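Local coordinates for protein (thiaminase I) (Bacillus subtilis, PDB 3THI) that degrades thiamin, probably by displacing its thiazole and transferring the pyrimidinylmethyl moiety to a nucleophilic acceptor, at residues A[20-25]-A[32-37]; A[153-158]-A[348-353]. One frame throughout, in Å; residues are numbered along the deposited sequence.

Contact 1: residues A[20-25]-A[32-37]; sequences AVLDQW and VKLEFT
Trp25 reaches from helix 20-25 across to strand 33-36 and is gripped there in two ways, by a backbone oxygen at its rim and a leucine on its face. Its CG lies anti to the backbone N (chi1 178°), which sends the indole out toward the strand. NE1 donates to Val32 O at 2.8 Å; the oxygen sits close to the ring plane, but the N-H...O angle of 138° is bent and the donor stands above the carbonyl plane. Beside this bond the six-membered ring meets Val32, CZ2 lying 3.6 Å from CG1. Leu34 takes the face: its CD2 is 3.8 Å from the centroid of the five-membered ring, a CH-pi contact, while CG comes within 3.4 Å of Trp25 CD1. Both methyls of Leu34 lie against the indole, and CD1 also reaches Val21 CG1 at 3.9 Å. Phe36 then presents its edge to Val21, with CZ 3.8 Å from CG1. Beyond the pair, Leu281 of helix 275-286 touches both Trp25 and Leu34. With the indole cut back to an alanine here, Val32 O would probably lose this donor and Leu34 the ring it lies against. Branched aliphatics and a phenylalanine thus suit the apolar interface, whereas tryptophan adds an N-H that satisfies a backbone carbonyl within it and helps to set how the indole is turned.

Contact 2: residues A[153-158]-A[348-353]; sequences GGTTKA and TWLKDA
Ala158 points its single methyl at helix 348-353 and meets three side chains there. CB lies 3.7 Å from Leu350 CD1, 3.9 Å from Trp349 CZ3 at the edge of the indole, and 4.2 Å from the CB methyl of Ala353. Alanine suits this spot, since its short side chain leaves room for the Leu350 methyl and the Trp349 edge. One turn back, Thr155 crosses Leu350 at about a right angle. Its OG1 is 3.8 Å from Leu350 CG and its CG2 4.0 Å from CD2, so the leucine is spread over both residues of the other helix, CD1 on Ala158 and CD2 on Thr155. This contact is purely van der Waals. Trp349 is positioned from further out: NE1 donates to Pro179 O, and the Trp349 side chain also touches Tyr161 and Leu162, farther along helix 154-169. Gly153 stands at the N-cap of that helix with a positive phi of 92°, where a CB would press on the preceding carbonyl oxygen, so glycine fits. The arrangement is a nearly perpendicular helix-helix crossing, with short axes 9.5 Å apart at 99°, in which the first turn of helix 154-169 packs on helix 346-353, close to the C-terminal end of the chain.

In the fold
From the N terminus, strand 2-6 leads into helix 14-28, and the chain then turns back through a short connection to strand 33-36, which pairs parallel with strand 2-6. Contact 1 closes that small loop, with six residues between its segments, and completes a beta-alpha-beta unit. Only after it has closed does contact 2 open, so the two stand in series, neither nesting nor crossing. Contact 2 spans 189 residues, bringing helix 346-353 back to helix 154-169, whose start belongs to the Thiaminase-1 domain. The centres of contact 1 and contact 2 are about 33 Å apart, and they do not touch: one is local, the other joins distant parts of the chain.

Contact 1: residues A[20-25]-A[32-37]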
loop_
_atom_site.group_PDB
_atom_site.type_symbol
_atom_site.label_atom_id
_atom_site.label_comp_id
_atom_site.label_asym_id
_atom_site.label_seq_id
_atom_site.Cartn_x
_atom_site.Cartn_y
_atom_site.Cartn_z
ATOM N N ALA A 20 10.352 14.997 7.144
ATOM C CA ALA A 20 10.155 15.566 5.814
ATOM C C ALA A 20 9.044 16.612 5.860
ATOM O O ALA A 20 9.226 17.749 5.400
ATOM C CB ALA A 20 9.813 14.457 4.790
ATOM N N VAL A 21 7.915 16.238 6.462
ATOM C CA VAL A 21 6.771 17.129 6.579
ATOM C C VAL A 21 7.069 18.403 7.375
ATOM O O VAL A 21 6.714 19.505 6.946
ATOM C CB VAL A 21 5.566 16.391 7.179
ATOM C CG1 VAL A 21 4.424 17.364 7.454
ATOM C CG2 VAL A 21 5.110 15.310 6.218
ATOM N N LEU A 22 7.734 18.252 8.520
ATOM C CA LEU A 22 8.079 19.394 9.372
ATOM C C LEU A 22 8.983 20.365 8.628
ATOM O O LEU A 22 8.710 21.562 8.580
ATOM C CB LEU A 22 8.774 18.929 10.655
ATOM C CG LEU A 22 9.093 20.018 11.690
ATOM C CD1 LEU A 22 7.793 20.511 12.327
ATOM C CD2 LEU A 22 10.035 19.472 12.761
ATOM N N ASP A 23 10.026 19.833 8.002
ATOM C CA ASP A 23 10.963 20.655 7.253
ATOM C C ASP A 23 10.265 21.408 6.126
ATOM O O ASP A 23 10.395 22.629 6.018
ATOM C CB ASP A 23 12.093 19.795 6.694
ATOM C CG ASP A 23 13.160 20.610 5.996
ATOM O OD1 ASP A 23 13.365 21.791 6.367
ATOM O OD2 ASP A 23 13.800 20.062 5.078
ATOM N N GLN A 24 9.510 20.690 5.300
ATOM C CA GLN A 24 8.802 21.329 4.193
ATOM C C GLN A 24 7.717 22.315 4.659
ATOM O O GLN A 24 7.500 23.350 4.018
ATOM C CB GLN A 24 8.219 20.283 3.246
ATOM C CG GLN A 24 9.274 19.452 2.554
ATOM C CD GLN A 24 10.136 20.269 1.624
ATOM O OE1 GLN A 24 9.665 21.200 0.980
ATOM N NE2 GLN A 24 11.410 19.916 1.538
ATOM N N TRP A 25 7.051 22.005 5.772
ATOM C CA TRP A 25 6.022 22.893 6.315
ATOM C C TRP A 25 6.657 24.199 6.809
ATOM O O TRP A 25 6.176 25.286 6.493
ATOM C CB TRP A 25 5.290 22.227 7.476
ATOM C CG TRP A 25 4.237 23.095 8.120
ATOM C CD1 TRP A 25 4.202 23.510 9.423
ATOM C CD2 TRP A 25 3.033 23.595 7.513
ATOM N NE1 TRP A 25 3.049 24.221 9.669
ATOM C CE2 TRP A 25 2.315 24.288 8.513
ATOM C CE3 TRP A 25 2.497 23.524 6.217
ATOM C CZ2 TRP A 25 1.083 24.901 8.264
ATOM C CZ3 TRP A 25 1.273 24.138 5.970
ATOM C CH2 TRP A 25 0.581 24.818 6.991
ATOM N N VAL A 32 3.531 28.283 12.180
ATOM C CA VAL A 32 2.444 27.363 12.466
ATOM C C VAL A 32 3.041 26.046 12.932
ATOM O O VAL A 32 3.693 25.329 12.164
ATOM C CB VAL A 32 1.565 27.122 11.227
ATOM C CG1 VAL A 32 0.387 26.181 11.586
ATOM C CG2 VAL A 32 1.069 28.459 10.686
ATOM N N LYS A 33 2.795 25.733 14.197
ATOM C CA LYS A 33 3.310 24.524 14.810
ATOM C C LYS A 33 2.560 23.265 14.380
ATOM O O LYS A 33 1.357 23.306 14.106
ATOM C CB LYS A 33 3.280 24.679 16.338
ATOM C CG LYS A 33 3.903 23.527 17.107
ATOM C CD LYS A 33 3.918 23.786 18.612
ATOM C CE LYS A 33 4.345 22.520 19.374
ATOM N NZ LYS A 33 4.321 22.700 20.864
ATOM N N LEU A 34 3.294 22.160 14.280
ATOM C CA LEU A 34 2.719 20.869 13.918
ATOM C C LEU A 34 2.825 19.945 15.118
ATOM O O LEU A 34 3.861 19.911 15.782
ATOM C CB LEU A 34 3.473 20.236 12.737
ATOM C CG LEU A 34 3.385 20.898 11.359
ATOM C CD1 LEU A 34 4.007 19.989 10.301
ATOM C CD2 LEU A 34 1.929 21.172 11.007
ATOM N N GLU A 35 1.732 19.262 15.447
ATOM C CA GLU A 35 1.745 18.309 16.555
ATOM C C GLU A 35 1.439 16.935 15.981
ATOM O O GLU A 35 0.276 16.576 15.784
ATOM C CB GLU A 35 0.724 18.668 17.640
ATOM C CG GLU A 35 0.788 17.719 18.839
ATOM C CD GLU A 35 -0.139 18.105 19.987
ATOM O OE1 GLU A 35 -0.268 19.311 20.300
ATOM O OE2 GLU A 35 -0.726 17.180 20.592
ATOM N N PHE A 36 2.495 16.191 15.667
ATOM C CA PHE A 36 2.340 14.864 15.093
ATOM C C PHE A 36 1.727 13.903 16.076
ATOM O O PHE A 36 2.188 13.752 17.208
ATOM C CB PHE A 36 3.663 14.343 14.567
ATOM C CG PHE A 36 4.146 15.072 13.348
ATOM C CD1 PHE A 36 4.917 16.221 13.470
ATOM C CD2 PHE A 36 3.835 14.595 12.069
ATOM C CE1 PHE A 36 5.381 16.887 12.341
ATOM C CE2 PHE A 36 4.289 15.249 10.930
ATOM C CZ PHE A 36 5.068 16.401 11.064
ATOM N N THR A 37 0.654 13.275 15.622
ATOM C CA THR A 37 -0.107 12.328 16.415
ATOM C C THR A 37 -0.051 10.954 15.771
ATOM O O THR A 37 0.282 10.823 14.602
ATOM C CB THR A 37 -1.570 12.781 16.483
ATOM O OG1 THR A 37 -1.610 14.187 16.772
ATOM C CG2 THR A 37 -2.327 12.024 17.566
#

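Contact 2: residues A[153-158]-A[348-353]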
loop_
_atom_site.group_PDB
_atom_site.type_symbol
_atom_site.label_atom_id
_atom_site.label_comp_id
_atom_site.label_asym_id
_atom_site.label_seq_id
_atom_site.Cartn_x
_atom_site.Cartn_y
_atom_site.Cartn_z
ATOM N N GLY A 153 -3.245 -11.667 9.541
ATOM C CA GLY A 153 -4.158 -10.550 9.750
ATOM C C GLY A 153 -5.409 -10.712 8.905
ATOM O O GLY A 153 -5.317 -11.017 7.704
ATOM N N GLY A 154 -6.569 -10.518 9.541
ATOM C CA GLY A 154 -7.855 -10.667 8.870
ATOM C C GLY A 154 -8.150 -9.651 7.782
ATOM O O GLY A 154 -8.670 -10.009 6.731
ATOM N N THR A 155 -7.772 -8.399 8.012
ATOM C CA THR A 155 -8.022 -7.344 7.040
ATOM C C THR A 155 -7.165 -7.527 5.793
ATOM O O THR A 155 -7.608 -7.215 4.684
ATOM C CB THR A 155 -7.839 -5.930 7.674
ATOM O OG1 THR A 155 -8.786 -5.766 8.738
ATOM C CG2 THR A 155 -8.071 -4.830 6.638
ATOM N N THR A 156 -5.950 -8.047 5.968
ATOM C CA THR A 156 -5.056 -8.294 4.830
ATOM C C THR A 156 -5.709 -9.337 3.918
ATOM O O THR A 156 -5.833 -9.134 2.708
ATOM C CB THR A 156 -3.689 -8.827 5.290
ATOM O OG1 THR A 156 -3.007 -7.808 6.024
ATOM C CG2 THR A 156 -2.838 -9.229 4.103
ATOM N N LYS A 157 -6.130 -10.446 4.522
ATOM C CA LYS A 157 -6.788 -11.519 3.799
ATOM C C LYS A 157 -8.064 -10.996 3.130
ATOM O O LYS A 157 -8.305 -11.265 1.953
ATOM C CB LYS A 157 -7.148 -12.653 4.751
ATOM C CG LYS A 157 -5.975 -13.346 5.394
ATOM C CD LYS A 157 -6.483 -14.436 6.324
ATOM C CE LYS A 157 -5.478 -14.818 7.368
ATOM N NZ LYS A 157 -5.325 -13.808 8.420
ATOM N N ALA A 158 -8.871 -10.247 3.888
ATOM C CA ALA A 158 -10.119 -9.672 3.377
ATOM C C ALA A 158 -9.827 -8.763 2.193
ATOM O O ALA A 158 -10.555 -8.759 1.202
ATOM C CB ALA A 158 -10.823 -8.897 4.467
ATOM N N THR A 348 -17.750 -2.934 9.099
ATOM C CA THR A 348 -18.650 -4.027 9.448
ATOM C C THR A 348 -18.331 -5.252 8.590
ATOM O O THR A 348 -18.215 -6.363 9.107
ATOM C CB THR A 348 -20.155 -3.630 9.277
ATOM O OG1 THR A 348 -20.468 -2.552 10.167
ATOM C CG2 THR A 348 -21.080 -4.820 9.605
ATOM N N TRP A 349 -18.169 -5.033 7.289
ATOM C CA TRP A 349 -17.862 -6.109 6.359
ATOM C C TRP A 349 -16.561 -6.815 6.737
ATOM O O TRP A 349 -16.417 -8.020 6.532
ATOM C CB TRP A 349 -17.759 -5.571 4.929
ATOM C CG TRP A 349 -17.754 -6.659 3.886
ATOM C CD1 TRP A 349 -18.838 -7.153 3.219
ATOM C CD2 TRP A 349 -16.616 -7.395 3.403
ATOM N NE1 TRP A 349 -18.453 -8.150 2.353
ATOM C CE2 TRP A 349 -17.096 -8.321 2.443
ATOM C CE3 TRP A 349 -15.241 -7.371 3.688
ATOM C CZ2 TRP A 349 -16.247 -9.211 1.766
ATOM C CZ3 TRP A 349 -14.396 -8.267 3.010
ATOM C CH2 TRP A 349 -14.909 -9.170 2.065
ATOM N N LEU A 350 -15.608 -6.056 7.270
ATOM C CA LEU A 350 -14.324 -6.607 7.682
ATOM C C LEU A 350 -14.494 -7.509 8.904
ATOM O O LEU A 350 -13.857 -8.567 9.002
ATOM C CB LEU A 350 -13.347 -5.467 7.984
ATOM C CG LEU A 350 -12.152 -5.226 7.058
ATOM C CD1 LEU A 350 -12.377 -5.767 5.673
ATOM C CD2 LEU A 350 -11.853 -3.744 7.030
ATOM N N LYS A 351 -15.348 -7.095 9.838
ATOM C CA LYS A 351 -15.603 -7.903 11.035
ATOM C C LYS A 351 -16.290 -9.205 10.625
ATOM O O LYS A 351 -15.928 -10.288 11.087
ATOM C CB LYS A 351 -16.477 -7.146 12.040
ATOM C CG LYS A 351 -15.798 -5.943 12.665
ATOM C CD LYS A 351 -16.587 -5.394 13.848
ATOM C CE LYS A 351 -15.830 -4.268 14.550
ATOM N NZ LYS A 351 -16.379 -3.975 15.912
ATOM N N ASP A 352 -17.268 -9.081 9.732
ATOM C CA ASP A 352 -18.018 -10.217 9.220
ATOM C C ASP A 352 -17.125 -11.188 8.456
ATOM O O ASP A 352 -17.338 -12.408 8.505
ATOM C CB ASP A 352 -19.120 -9.735 8.268
ATOM C CG ASP A 352 -20.279 -9.075 8.986
ATOM O OD1 ASP A 352 -20.437 -9.296 10.205
ATOM O OD2 ASP A 352 -21.040 -8.343 8.310
ATOM N N ALA A 353 -16.176 -10.634 7.697
ATOM C CA ALA A 353 -15.256 -11.429 6.895
ATOM C C ALA A 353 -14.346 -12.332 7.709
ATOM O O ALA A 353 -14.146 -13.483 7.330
ATOM C CB ALA A 353 -14.425 -10.534 5.984
#